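Local coordinates for genome polyprotein (Chicken sicinivirus JSY, PDB 6QWT) that includes the 3Dpol RNA-dependent RNA polymerase, the part described here, which probably copies the viral RNA genome during replication, at residues A73-F78 and L253-Q258; R187-G192 and P265-K270; E195-Q200 and Y204-G209; K247-E252 and N304-N309; I310-A315 and I329-D334. All blocks are in the same frame, centred on the assembly; numbering follows the deposited sequence.

Interaction 1 of 5, residues A73-F78 and L253-Q258; sequences AVKLYF and LAKIIQ
K75 NZ forms a salt bridge with E252 OE1, while K255 NZ makes only a long, weak ion pair with OE2 of the same carboxylate. The shared acid probably offsets the mutual repulsion of the two NZ atoms, which lie 4.1 Å apart near the surface. The two lysine chains meet at about a right angle, K75 bending at its second torsion and K255 at its third. Beneath them the contact is apolar and centred on F78. Its CG lies beside the backbone N (chi1 -80°), which sends the ring out from helix 70-81 toward the other segment. L253 CD2 comes to the edge of the ring near its plane, 4.0 Å from F78 CE1. I256 stretches its longer branch outward, and its CD1 meets the ring obliquely, 4.0 Å from F78 CD1. One ring face is backed by Y77 of the same helix, through CD2. The two elements joined here are a helix of the N-terminal region, which in picornaviral polymerases mostly builds the fingers, and the end of helix 243-256, which follows polymerase motif A in the palm. That helix closes with a bond from I257 N to L253 O of 2.9 Å, after which the chain becomes extended and runs parallel to strand 86-87, with I256 and Q258 bonded to the backbone of L86. Q258 folds back over the helix end: its NE2 donates to I256 O at 3.1 Å, approaching from well above the carbonyl plane.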
# COMPACT_ATOMS: atom_id res chain seq x y z
N ALA A 73 21.02 -4.67 -10.11
CA ALA A 73 20.00 -4.94 -9.10
C ALA A 73 18.77 -5.58 -9.70
O ALA A 73 18.17 -6.48 -9.11
CB ALA A 73 19.63 -3.65 -8.36
N VAL A 74 18.37 -5.13 -10.90
CA VAL A 74 17.25 -5.74 -11.60
C VAL A 74 17.51 -7.23 -11.83
O VAL A 74 16.68 -8.09 -11.51
CB VAL A 74 16.96 -5.01 -12.92
CG1 VAL A 74 15.93 -5.77 -13.74
CG2 VAL A 74 16.50 -3.58 -12.65
N LYS A 75 18.69 -7.55 -12.38
CA LYS A 75 19.03 -8.94 -12.63
C LYS A 75 19.09 -9.75 -11.34
O LYS A 75 18.62 -10.89 -11.29
CB LYS A 75 20.37 -9.02 -13.37
CG LYS A 75 20.39 -8.27 -14.69
CD LYS A 75 19.36 -8.83 -15.65
CE LYS A 75 19.33 -8.05 -16.95
NZ LYS A 75 18.37 -8.65 -17.92
N LEU A 76 19.65 -9.16 -10.28
CA LEU A 76 19.76 -9.88 -9.01
C LEU A 76 18.38 -10.22 -8.45
O LEU A 76 18.13 -11.35 -8.02
CB LEU A 76 20.55 -9.04 -8.01
CG LEU A 76 20.77 -9.68 -6.64
CD1 LEU A 76 21.47 -11.03 -6.79
CD2 LEU A 76 21.56 -8.75 -5.74
N TYR A 77 17.46 -9.25 -8.45
CA TYR A 77 16.14 -9.48 -7.89
C TYR A 77 15.39 -10.56 -8.67
O TYR A 77 14.88 -11.52 -8.09
CB TYR A 77 15.34 -8.18 -7.87
CG TYR A 77 13.89 -8.36 -7.48
CD1 TYR A 77 13.54 -8.69 -6.18
CD2 TYR A 77 12.88 -8.23 -8.42
CE1 TYR A 77 12.23 -8.87 -5.82
CE2 TYR A 77 11.55 -8.41 -8.07
CZ TYR A 77 11.23 -8.73 -6.76
OH TYR A 77 9.92 -8.92 -6.39
N PHE A 78 15.34 -10.44 -10.00
CA PHE A 78 14.64 -11.43 -10.80
C PHE A 78 15.35 -12.78 -10.81
O PHE A 78 14.70 -13.80 -11.03
CB PHE A 78 14.46 -10.93 -12.23
CG PHE A 78 13.31 -9.98 -12.38
CD1 PHE A 78 12.02 -10.46 -12.54
CD2 PHE A 78 13.51 -8.61 -12.33
CE1 PHE A 78 10.96 -9.59 -12.68
CE2 PHE A 78 12.46 -7.74 -12.46
CZ PHE A 78 11.18 -8.22 -12.64
N LEU A 253 9.33 -8.25 -17.11
CA LEU A 253 8.02 -8.89 -17.09
C LEU A 253 7.52 -9.18 -18.50
O LEU A 253 6.75 -10.12 -18.70
CB LEU A 253 7.02 -8.00 -16.34
CG LEU A 253 7.29 -7.80 -14.85
CD1 LEU A 253 6.26 -6.87 -14.25
CD2 LEU A 253 7.29 -9.14 -14.13
N ALA A 254 7.95 -8.38 -19.48
CA ALA A 254 7.57 -8.64 -20.87
C ALA A 254 8.05 -10.01 -21.33
O ALA A 254 7.36 -10.70 -22.09
CB ALA A 254 8.13 -7.55 -21.79
N LYS A 255 9.23 -10.43 -20.86
CA LYS A 255 9.77 -11.73 -21.24
C LYS A 255 9.14 -12.87 -20.45
O LYS A 255 9.16 -14.02 -20.92
CB LYS A 255 11.29 -11.74 -21.05
CG LYS A 255 12.01 -10.75 -21.96
CD LYS A 255 13.52 -10.82 -21.81
CE LYS A 255 13.97 -10.04 -20.59
NZ LYS A 255 15.43 -10.21 -20.31
N ILE A 256 8.57 -12.58 -19.28
CA ILE A 256 8.00 -13.61 -18.42
C ILE A 256 6.54 -13.88 -18.74
O ILE A 256 6.10 -15.03 -18.79
CB ILE A 256 8.18 -13.19 -16.94
CG1 ILE A 256 9.66 -13.21 -16.56
CG2 ILE A 256 7.37 -14.08 -16.02
CD1 ILE A 256 9.95 -12.56 -15.22
N ILE A 257 5.75 -12.83 -18.98
CA ILE A 257 4.31 -12.97 -19.15
C ILE A 257 4.00 -13.37 -20.58
O ILE A 257 4.38 -12.67 -21.53
CB ILE A 257 3.58 -11.67 -18.77
CG1 ILE A 257 3.71 -11.41 -17.26
CG2 ILE A 257 2.12 -11.73 -19.19
CD1 ILE A 257 3.35 -10.00 -16.85
N GLN A 258 3.31 -14.50 -20.74
CA GLN A 258 2.93 -15.01 -22.06
C GLN A 258 1.57 -14.44 -22.45
O GLN A 258 0.58 -14.64 -21.73
CB GLN A 258 2.90 -16.54 -22.05
CG GLN A 258 4.14 -17.18 -21.44
CD GLN A 258 5.40 -16.87 -22.22
OE1 GLN A 258 5.46 -17.08 -23.43
NE2 GLN A 258 6.42 -16.37 -21.53

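Interaction 2 of 5, residues R187-G192 and P265-K270; sequences RMLFGG and PDAVQK
L189 and V268 mark the nearest backbone approach, their CA atoms 6.8 Å apart, where the last turn of helix 180-189 passes the first turn of helix 267-276. L189 meets the latter through both of its methyl groups. CD2 rests on the side chain of A267, 4.0 Å from its CB, while CD1 lies 3.9 Å from A267 O, and the leucine thus straddles one residue of the helix. With CG beside the backbone N (chi1 -63°) and the chain extended beyond it, the branched end reaches that turn. F190 points its CB elsewhere, but its ring swings back and presents its far edge: CZ is 4.0 Å from V268 O, which lies near the ring plane. V268 contributes mainly its backbone to this meeting; its own side chain is turned along the interface and packs on I257 and A254. F190 packs on I257 as well, and L189 is further enclosed by L146, L259 and I263, which makes the site a buried apolar core. Both helices probably belong to the fingers, to which the chain between motifs A and B returns in picornaviral polymerases; helix 267-276 leads directly into a strand of the five-stranded mixed sheet. F190 is the residue at which helix 180-189 ends and also occupies the N-cap position of helix 191-198. At this break the chain is tightly folded, with G191 CA only 3.1 Å from R187 O. On the opposing helix, K270 N bonds to D266 O at 3.0 Å, closing its first turn.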
# COMPACT_ATOMS: atom_id res chain seq x y z
N ARG A 187 -5.52 -6.41 -14.35
CA ARG A 187 -5.65 -7.73 -13.75
C ARG A 187 -5.61 -8.83 -14.79
O ARG A 187 -5.31 -9.98 -14.45
CB ARG A 187 -6.95 -7.82 -12.95
CG ARG A 187 -7.03 -6.86 -11.78
CD ARG A 187 -8.37 -6.94 -11.08
NE ARG A 187 -8.23 -7.46 -9.72
CZ ARG A 187 -8.76 -8.61 -9.31
NH1 ARG A 187 -9.47 -9.36 -10.14
NH2 ARG A 187 -8.57 -9.01 -8.06
N MET A 188 -5.89 -8.52 -16.06
CA MET A 188 -5.72 -9.52 -17.10
C MET A 188 -4.24 -9.72 -17.42
O MET A 188 -3.73 -10.84 -17.39
CB MET A 188 -6.51 -9.12 -18.35
CG MET A 188 -8.01 -9.27 -18.20
SD MET A 188 -8.92 -8.57 -19.60
CE MET A 188 -8.51 -9.73 -20.90
N LEU A 189 -3.53 -8.62 -17.71
CA LEU A 189 -2.14 -8.71 -18.13
C LEU A 189 -1.24 -9.24 -17.02
O LEU A 189 -0.37 -10.08 -17.27
CB LEU A 189 -1.64 -7.34 -18.59
CG LEU A 189 -2.32 -6.72 -19.81
CD1 LEU A 189 -1.84 -5.28 -20.00
CD2 LEU A 189 -2.03 -7.55 -21.05
N PHE A 190 -1.44 -8.76 -15.79
CA PHE A 190 -0.55 -9.07 -14.68
C PHE A 190 -1.19 -10.00 -13.66
O PHE A 190 -0.59 -10.23 -12.60
CB PHE A 190 -0.11 -7.77 -14.00
CG PHE A 190 0.57 -6.81 -14.92
CD1 PHE A 190 1.92 -6.95 -15.22
CD2 PHE A 190 -0.13 -5.75 -15.49
CE1 PHE A 190 2.55 -6.06 -16.08
CE2 PHE A 190 0.50 -4.86 -16.34
CZ PHE A 190 1.84 -5.02 -16.64
N GLY A 191 -2.37 -10.55 -13.94
CA GLY A 191 -3.04 -11.41 -12.98
C GLY A 191 -2.25 -12.66 -12.65
O GLY A 191 -2.26 -13.13 -11.50
N GLY A 192 -1.56 -13.23 -13.64
CA GLY A 192 -0.68 -14.35 -13.37
C GLY A 192 0.43 -14.00 -12.39
O GLY A 192 0.75 -14.78 -11.50
N PRO A 265 1.60 -7.61 -28.74
CA PRO A 265 2.75 -8.23 -28.07
C PRO A 265 3.51 -7.30 -27.14
O PRO A 265 4.29 -7.79 -26.31
CB PRO A 265 3.63 -8.68 -29.25
CG PRO A 265 3.30 -7.72 -30.34
CD PRO A 265 1.83 -7.40 -30.18
N ASP A 266 3.33 -5.99 -27.25
CA ASP A 266 3.99 -5.04 -26.37
C ASP A 266 3.06 -4.49 -25.29
O ASP A 266 3.35 -3.44 -24.71
CB ASP A 266 4.60 -3.89 -27.18
CG ASP A 266 3.55 -3.03 -27.87
OD1 ASP A 266 2.48 -3.57 -28.25
OD2 ASP A 266 3.80 -1.82 -28.06
N ALA A 267 1.96 -5.19 -25.01
CA ALA A 267 0.97 -4.67 -24.07
C ALA A 267 1.54 -4.53 -22.67
O ALA A 267 1.13 -3.64 -21.92
CB ALA A 267 -0.26 -5.57 -24.05
N VAL A 268 2.47 -5.40 -22.30
CA VAL A 268 3.07 -5.34 -20.97
C VAL A 268 3.84 -4.03 -20.79
O VAL A 268 3.60 -3.28 -19.84
CB VAL A 268 3.97 -6.57 -20.75
CG1 VAL A 268 3.12 -7.76 -20.33
CG2 VAL A 268 4.69 -6.90 -22.05
N GLN A 269 4.77 -3.74 -21.70
CA GLN A 269 5.53 -2.50 -21.60
C GLN A 269 4.63 -1.27 -21.71
O GLN A 269 4.84 -0.27 -21.02
CB GLN A 269 6.61 -2.45 -22.69
CG GLN A 269 7.73 -3.46 -22.51
CD GLN A 269 7.65 -4.59 -23.51
OE1 GLN A 269 6.56 -5.06 -23.85
NE2 GLN A 269 8.80 -5.04 -23.99
N LYS A 270 3.61 -1.34 -22.57
CA LYS A 270 2.73 -0.18 -22.75
C LYS A 270 1.88 0.07 -21.51
O LYS A 270 1.64 1.23 -21.15
CB LYS A 270 1.85 -0.39 -23.98
CG LYS A 270 2.60 -0.23 -25.31
CD LYS A 270 2.57 1.21 -25.79
CE LYS A 270 3.53 1.43 -26.96
NZ LYS A 270 4.83 2.03 -26.53

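Interaction 3 of 5, residues E195-Q200 and Y204-G209; sequences EAMHSQ and YGSAVG
The imidazole of H198 carries G209 CA over one face, a CH-pi contact with the carbon 3.6 Å from the ring centroid and 24° off the normal. The other flat group, the phenol of Y204, is approached at its edge: A196 O lies in the ring plane, 3.6 Å from CE2, and Q200 NE2 comes near the same plane beside OH, its amide turned 66° from the ring. That amide is held by a nearly straight bond of 2.8 Å from Q200 NE2 to A196 O (N-H...O angle 173°), which uses a lone pair in the carbonyl plane. M197 leans obliquely on the tyrosine, CG to CD2 3.6 Å, then bends at its third torsion so that CE reaches S206 CB at 3.7 Å. Two waters bridge the segments. One is bonded to S206 OG and V208 O, with a long, weak link to M197 O; the other donates to H198 O at 3.1 Å and to G209 O. G209 has a positive phi, and H198 O and the V208 carbonyl crowd its side-chain position, which fits glycine. Within the loop, the A207 backbone bonds to that of C331, and S206 OG weakly to S305 OG. The arrangement is that of a helix end covered by its own returning loop, here the chain that leaves helix 191-198 and lies along the outermost strand of the palm sheet, beside motif C.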
# COMPACT_ATOMS: atom_id res chain seq x y z
N GLU A 195 -1.32 -13.51 -8.97
CA GLU A 195 -1.59 -14.81 -8.37
C GLU A 195 -0.35 -15.36 -7.68
O GLU A 195 -0.41 -15.81 -6.53
CB GLU A 195 -2.07 -15.79 -9.44
CG GLU A 195 -3.54 -15.73 -9.75
CD GLU A 195 -3.98 -16.88 -10.63
OE1 GLU A 195 -3.19 -17.31 -11.49
OE2 GLU A 195 -5.12 -17.36 -10.46
N ALA A 196 0.79 -15.32 -8.37
CA ALA A 196 2.01 -15.93 -7.84
C ALA A 196 2.49 -15.22 -6.58
O ALA A 196 3.00 -15.86 -5.66
CB ALA A 196 3.10 -15.93 -8.91
N MET A 197 2.33 -13.90 -6.52
CA MET A 197 2.87 -13.12 -5.41
C MET A 197 1.87 -12.96 -4.27
O MET A 197 2.21 -13.18 -3.11
CB MET A 197 3.33 -11.75 -5.91
CG MET A 197 4.47 -11.82 -6.90
SD MET A 197 5.02 -10.20 -7.45
CE MET A 197 5.63 -9.50 -5.92
N HIS A 198 0.63 -12.57 -4.60
CA HIS A 198 -0.39 -12.34 -3.58
C HIS A 198 -0.68 -13.61 -2.78
O HIS A 198 -0.96 -13.53 -1.58
CB HIS A 198 -1.67 -11.81 -4.23
CG HIS A 198 -2.66 -11.24 -3.26
ND1 HIS A 198 -3.58 -12.02 -2.59
CD2 HIS A 198 -2.87 -9.97 -2.85
CE1 HIS A 198 -4.31 -11.25 -1.81
NE2 HIS A 198 -3.90 -10.00 -1.95
N SER A 199 -0.63 -14.77 -3.42
CA SER A 199 -0.90 -16.03 -2.73
C SER A 199 0.30 -16.56 -1.95
O SER A 199 0.18 -17.60 -1.30
CB SER A 199 -1.37 -17.10 -3.72
OG SER A 199 -0.26 -17.72 -4.34
N GLN A 200 1.45 -15.89 -2.02
CA GLN A 200 2.65 -16.32 -1.30
C GLN A 200 3.36 -15.12 -0.69
O GLN A 200 4.51 -14.83 -1.00
CB GLN A 200 3.59 -17.09 -2.23
CG GLN A 200 2.98 -18.33 -2.86
CD GLN A 200 3.91 -19.01 -3.85
OE1 GLN A 200 4.40 -20.11 -3.60
NE2 GLN A 200 4.15 -18.36 -4.98
N TYR A 204 9.41 -13.35 -2.95
CA TYR A 204 9.69 -12.28 -3.91
C TYR A 204 9.89 -10.93 -3.22
O TYR A 204 9.68 -9.88 -3.83
CB TYR A 204 8.60 -12.19 -4.98
CG TYR A 204 8.18 -13.54 -5.51
CD1 TYR A 204 9.09 -14.34 -6.20
CD2 TYR A 204 6.89 -14.02 -5.32
CE1 TYR A 204 8.71 -15.58 -6.69
CE2 TYR A 204 6.51 -15.26 -5.80
CZ TYR A 204 7.43 -16.03 -6.49
OH TYR A 204 7.05 -17.26 -6.97
N GLY A 205 10.30 -10.96 -1.95
CA GLY A 205 10.55 -9.73 -1.22
C GLY A 205 9.33 -8.87 -1.00
O GLY A 205 9.47 -7.68 -0.72
N SER A 206 8.13 -9.44 -1.10
CA SER A 206 6.90 -8.68 -1.01
C SER A 206 5.98 -9.27 0.05
O SER A 206 5.78 -10.49 0.11
CB SER A 206 6.17 -8.64 -2.35
OG SER A 206 4.89 -8.07 -2.21
N ALA A 207 5.41 -8.40 0.88
CA ALA A 207 4.44 -8.78 1.89
C ALA A 207 3.01 -8.49 1.46
O ALA A 207 2.08 -8.66 2.27
CB ALA A 207 4.74 -8.08 3.21
N VAL A 208 2.80 -8.04 0.22
CA VAL A 208 1.46 -7.72 -0.25
C VAL A 208 0.59 -8.97 -0.25
O VAL A 208 1.01 -10.04 -0.70
CB VAL A 208 1.52 -7.08 -1.64
CG1 VAL A 208 0.13 -6.89 -2.22
CG2 VAL A 208 2.27 -5.76 -1.58
N GLY A 209 -0.63 -8.84 0.27
CA GLY A 209 -1.53 -9.96 0.43
C GLY A 209 -1.40 -10.70 1.74
O GLY A 209 -2.06 -11.72 1.92
O HOH W 1 2.81 -9.80 -2.62
O HOH W 2 -2.93 -14.33 0.62

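Interaction 4 of 5, residues K247-E252 and N304-N309; sequences KLIGEE and NSMVNN
Apolar contact comes first, and I249 supplies all of it from helix 247-252. Its longer branch, extended with CG1 beside the backbone N (chi1 -71°), sets CD1 between V307 and the CB of M306, against V307 CG2 at 3.6 Å and close over the helix backbone, 3.8 Å from V307 N. The shorter branch turns toward M306, whose chain bends at its last torsion to set CE 4.0 Å from I249 CG2. I249 and V307 cross at about a right angle, whereas the methionine lies at a slant. These are two palm helices: helix 243-256 follows motif A, and helix 298-316 is the helix of motif B. N304, facing away from the contact, touches D238 of motif A; in picornaviral polymerases the corresponding asparagine and aspartate take part in recognising the ribose of the incoming nucleotide, and the pair here is consistent with that role. Polar bonds lie on the other sides of the motif B helix. S305 O accepts two donors from N309, the backbone N at 2.8 Å and the side-chain ND2 at 3.0 Å. The amide bond is fairly straight (160°) but reaches the oxygen from above the carbonyl plane. ND2 also bonds to G205 O, and two acceptors thereby fix the rotation of this buried amide. N308 ND2 donates to G333 O in the turn of the motif C hairpin.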
# COMPACT_ATOMS: atom_id res chain seq x y z
N LYS A 247 10.46 1.12 -16.01
CA LYS A 247 10.74 0.70 -17.38
C LYS A 247 11.54 -0.60 -17.41
O LYS A 247 11.23 -1.50 -18.20
CB LYS A 247 11.50 1.82 -18.10
CG LYS A 247 11.59 1.64 -19.61
CD LYS A 247 12.70 2.51 -20.19
CE LYS A 247 13.97 1.71 -20.45
NZ LYS A 247 15.21 2.49 -20.20
N LEU A 248 12.56 -0.72 -16.56
CA LEU A 248 13.35 -1.94 -16.53
C LEU A 248 12.53 -3.12 -16.04
O LEU A 248 12.67 -4.24 -16.54
CB LEU A 248 14.59 -1.74 -15.67
CG LEU A 248 15.60 -0.76 -16.26
CD1 LEU A 248 16.71 -0.42 -15.27
CD2 LEU A 248 16.17 -1.31 -17.56
N ILE A 249 11.65 -2.89 -15.06
CA ILE A 249 10.78 -3.96 -14.58
C ILE A 249 9.83 -4.41 -15.69
O ILE A 249 9.56 -5.61 -15.85
CB ILE A 249 10.01 -3.50 -13.33
CG1 ILE A 249 10.96 -3.39 -12.14
CG2 ILE A 249 8.86 -4.45 -13.02
CD1 ILE A 249 10.34 -2.74 -10.93
N GLY A 250 9.33 -3.46 -16.48
CA GLY A 250 8.43 -3.81 -17.57
C GLY A 250 9.09 -4.68 -18.61
O GLY A 250 8.47 -5.60 -19.16
N GLU A 251 10.37 -4.42 -18.91
CA GLU A 251 11.08 -5.22 -19.90
C GLU A 251 11.34 -6.64 -19.40
O GLU A 251 11.32 -7.59 -20.20
CB GLU A 251 12.38 -4.53 -20.29
CG GLU A 251 12.17 -3.34 -21.22
CD GLU A 251 13.31 -2.34 -21.17
OE1 GLU A 251 14.40 -2.70 -20.66
OE2 GLU A 251 13.12 -1.19 -21.64
N GLU A 252 11.58 -6.81 -18.10
CA GLU A 252 11.73 -8.16 -17.55
C GLU A 252 10.40 -8.90 -17.57
O GLU A 252 10.33 -10.06 -18.00
CB GLU A 252 12.27 -8.09 -16.12
CG GLU A 252 13.65 -7.47 -15.98
CD GLU A 252 14.75 -8.31 -16.61
OE1 GLU A 252 15.76 -7.72 -17.06
OE2 GLU A 252 14.60 -9.55 -16.66
N ASN A 304 5.10 -1.77 -6.76
CA ASN A 304 5.87 -0.93 -5.84
C ASN A 304 6.83 -1.77 -5.01
O ASN A 304 7.96 -1.35 -4.75
CB ASN A 304 4.93 -0.14 -4.92
CG ASN A 304 4.64 1.24 -5.45
OD1 ASN A 304 4.50 1.45 -6.66
ND2 ASN A 304 4.53 2.21 -4.54
N SER A 305 6.38 -2.95 -4.56
CA SER A 305 7.26 -3.87 -3.83
C SER A 305 8.48 -4.21 -4.67
O SER A 305 9.62 -4.16 -4.18
CB SER A 305 6.51 -5.15 -3.47
OG SER A 305 5.53 -4.91 -2.47
N MET A 306 8.27 -4.57 -5.93
CA MET A 306 9.39 -4.88 -6.81
C MET A 306 10.30 -3.67 -6.97
O MET A 306 11.52 -3.80 -6.88
CB MET A 306 8.87 -5.39 -8.15
CG MET A 306 7.94 -6.58 -8.01
SD MET A 306 7.28 -7.24 -9.55
CE MET A 306 8.77 -7.55 -10.45
N VAL A 307 9.71 -2.49 -7.17
CA VAL A 307 10.51 -1.26 -7.26
C VAL A 307 11.35 -1.08 -6.00
O VAL A 307 12.55 -0.78 -6.07
CB VAL A 307 9.59 -0.04 -7.49
CG1 VAL A 307 10.36 1.26 -7.22
CG2 VAL A 307 9.03 -0.05 -8.89
N ASN A 308 10.73 -1.27 -4.84
CA ASN A 308 11.45 -1.10 -3.58
C ASN A 308 12.59 -2.12 -3.46
O ASN A 308 13.70 -1.76 -3.06
CB ASN A 308 10.47 -1.24 -2.42
CG ASN A 308 10.89 -0.44 -1.21
OD1 ASN A 308 12.06 -0.10 -1.06
ND2 ASN A 308 9.93 -0.11 -0.37
N ASN A 309 12.32 -3.38 -3.80
CA ASN A 309 13.37 -4.40 -3.75
C ASN A 309 14.53 -4.03 -4.65
O ASN A 309 15.70 -4.08 -4.24
CB ASN A 309 12.80 -5.76 -4.15
CG ASN A 309 12.25 -6.55 -2.97
OD1 ASN A 309 12.86 -7.53 -2.53
ND2 ASN A 309 11.10 -6.14 -2.46

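Interaction 5 of 5, residues I310-A315 and I329-D334; sequences ISLLSA and ILCYGD
L312 inserts its CD1 methyl between two residues of the motif C strand, I329 and C331, in the palm of the polymerase. The methyl lies 3.9 Å from I329 CG2 and 4.1 Å from C331 SG, so a single leucine branch spans the two strand residues that direct their side chains at the helix, while L330 between them points away. The helix 310-315 and strand 329-332 segments run at 142° to one another with their axes 10.3 Å apart, a roughly antiparallel packing of the motif B helix on one side of the four-stranded antiparallel palm sheet. I329 lies aslant both leucines. Its longer branch extends with CG1 beside the backbone N (chi1 -66°), which carries CD1 into the angle between them, 3.9 Å from L312 CB and 4.0 Å from L313 CG. L313 points its CB along the interface, and its branched end turns in to receive the isoleucine; on the side of helix 70-81 it also meets Y77. Past C331 the strand reaches Y332, G333 and D334, the start of the YGDD sequence at the turn of the motif C hairpin, whose aspartates in related polymerases bind the catalytic metal ions. G333 has a positive phi, as fits this turn. On the flank of the helix two serines are tied into the surroundings: S311 OG to V307 O and Y359 OH, S314 OG to W67 NE1. S311 O is held by two donors, A315 N at 3.2 Å and S314 OG at 2.7 Å, the hydroxyl oxygen tilted slightly from the carbonyl plane.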
# COMPACT_ATOMS: atom_id res chain seq x y z
N ILE A 310 14.23 -3.63 -5.90
CA ILE A 310 15.28 -3.28 -6.86
C ILE A 310 16.10 -2.10 -6.35
O ILE A 310 17.34 -2.11 -6.40
CB ILE A 310 14.66 -2.96 -8.23
CG1 ILE A 310 13.80 -4.13 -8.73
CG2 ILE A 310 15.74 -2.60 -9.24
CD1 ILE A 310 14.53 -5.14 -9.52
N SER A 311 15.42 -1.07 -5.84
CA SER A 311 16.12 0.13 -5.39
C SER A 311 17.05 -0.17 -4.23
O SER A 311 18.21 0.24 -4.22
CB SER A 311 15.10 1.21 -5.02
OG SER A 311 14.23 1.46 -6.11
N LEU A 312 16.55 -0.91 -3.23
CA LEU A 312 17.39 -1.28 -2.09
C LEU A 312 18.59 -2.10 -2.52
O LEU A 312 19.72 -1.85 -2.08
CB LEU A 312 16.56 -2.06 -1.06
CG LEU A 312 15.49 -1.29 -0.30
CD1 LEU A 312 14.45 -2.25 0.27
CD2 LEU A 312 16.11 -0.44 0.80
N LEU A 313 18.37 -3.09 -3.39
CA LEU A 313 19.48 -3.91 -3.88
C LEU A 313 20.51 -3.07 -4.62
O LEU A 313 21.71 -3.31 -4.51
CB LEU A 313 18.94 -5.03 -4.77
CG LEU A 313 18.19 -6.16 -4.06
CD1 LEU A 313 17.31 -6.94 -5.03
CD2 LEU A 313 19.15 -7.10 -3.36
N SER A 314 20.06 -2.06 -5.38
CA SER A 314 21.01 -1.21 -6.09
C SER A 314 21.86 -0.39 -5.12
O SER A 314 22.98 0.00 -5.46
CB SER A 314 20.27 -0.28 -7.07
OG SER A 314 19.70 0.83 -6.40
N ALA A 315 21.35 -0.14 -3.92
CA ALA A 315 22.13 0.53 -2.89
C ALA A 315 23.11 -0.43 -2.22
O ALA A 315 24.27 -0.07 -1.98
CB ALA A 315 21.19 1.14 -1.84
N ILE A 329 14.82 -9.24 1.96
CA ILE A 329 14.04 -8.00 1.95
C ILE A 329 12.57 -8.37 2.03
O ILE A 329 12.13 -9.37 1.46
CB ILE A 329 14.34 -7.16 0.69
CG1 ILE A 329 15.79 -6.65 0.72
CG2 ILE A 329 13.38 -5.99 0.57
CD1 ILE A 329 16.23 -5.94 -0.56
N LEU A 330 11.80 -7.57 2.78
CA LEU A 330 10.35 -7.72 2.84
C LEU A 330 9.72 -6.34 2.77
O LEU A 330 10.00 -5.49 3.62
CB LEU A 330 9.91 -8.45 4.12
CG LEU A 330 8.44 -8.85 4.19
CD1 LEU A 330 8.11 -9.92 3.16
CD2 LEU A 330 8.10 -9.33 5.59
N CYS A 331 8.89 -6.12 1.76
CA CYS A 331 8.36 -4.81 1.43
C CYS A 331 6.84 -4.85 1.35
O CYS A 331 6.26 -5.83 0.89
CB CYS A 331 8.94 -4.31 0.09
SG CYS A 331 10.68 -3.83 0.14
N TYR A 332 6.22 -3.76 1.81
CA TYR A 332 4.81 -3.48 1.53
C TYR A 332 4.72 -1.99 1.24
O TYR A 332 4.75 -1.17 2.17
CB TYR A 332 3.90 -3.88 2.68
CG TYR A 332 2.44 -4.09 2.28
CD1 TYR A 332 1.74 -5.23 2.67
CD2 TYR A 332 1.77 -3.15 1.50
CE1 TYR A 332 0.42 -5.42 2.29
CE2 TYR A 332 0.45 -3.33 1.13
CZ TYR A 332 -0.22 -4.47 1.52
OH TYR A 332 -1.53 -4.66 1.15
N GLY A 333 4.61 -1.63 -0.03
CA GLY A 333 4.62 -0.22 -0.40
C GLY A 333 5.99 0.38 -0.12
O GLY A 333 7.02 -0.11 -0.59
N ASP A 334 6.01 1.46 0.64
CA ASP A 334 7.28 2.05 1.04
C ASP A 334 7.79 1.47 2.36
O ASP A 334 8.88 1.85 2.80
CB ASP A 334 7.13 3.57 1.16
CG ASP A 334 5.89 3.97 1.91
OD1 ASP A 334 5.15 3.07 2.36
OD2 ASP A 334 5.64 5.19 2.04

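Interactions 4 and 5 share helix 298-316 and are buried, wholly apolar contacts of the palm, one toward the helix after motif A and the other toward the motif C strand; their centres are about 10 Å apart. Interaction 1 uses the C-terminal end of the same helix 243-256 that interaction 4 engages earlier in the chain, and lies at the surface, where lysines join the apolar contact; F78 CZ nevertheless reaches M306 CE of interaction 4 at 3.3 Å. Interaction 2 is buried again and meets interaction 1 through I257 and A254. Interaction 3, partly buried, alone relies on bridging waters and a CH-pi contact, and its loop bonds to both segment 304-309 and segment 329-334.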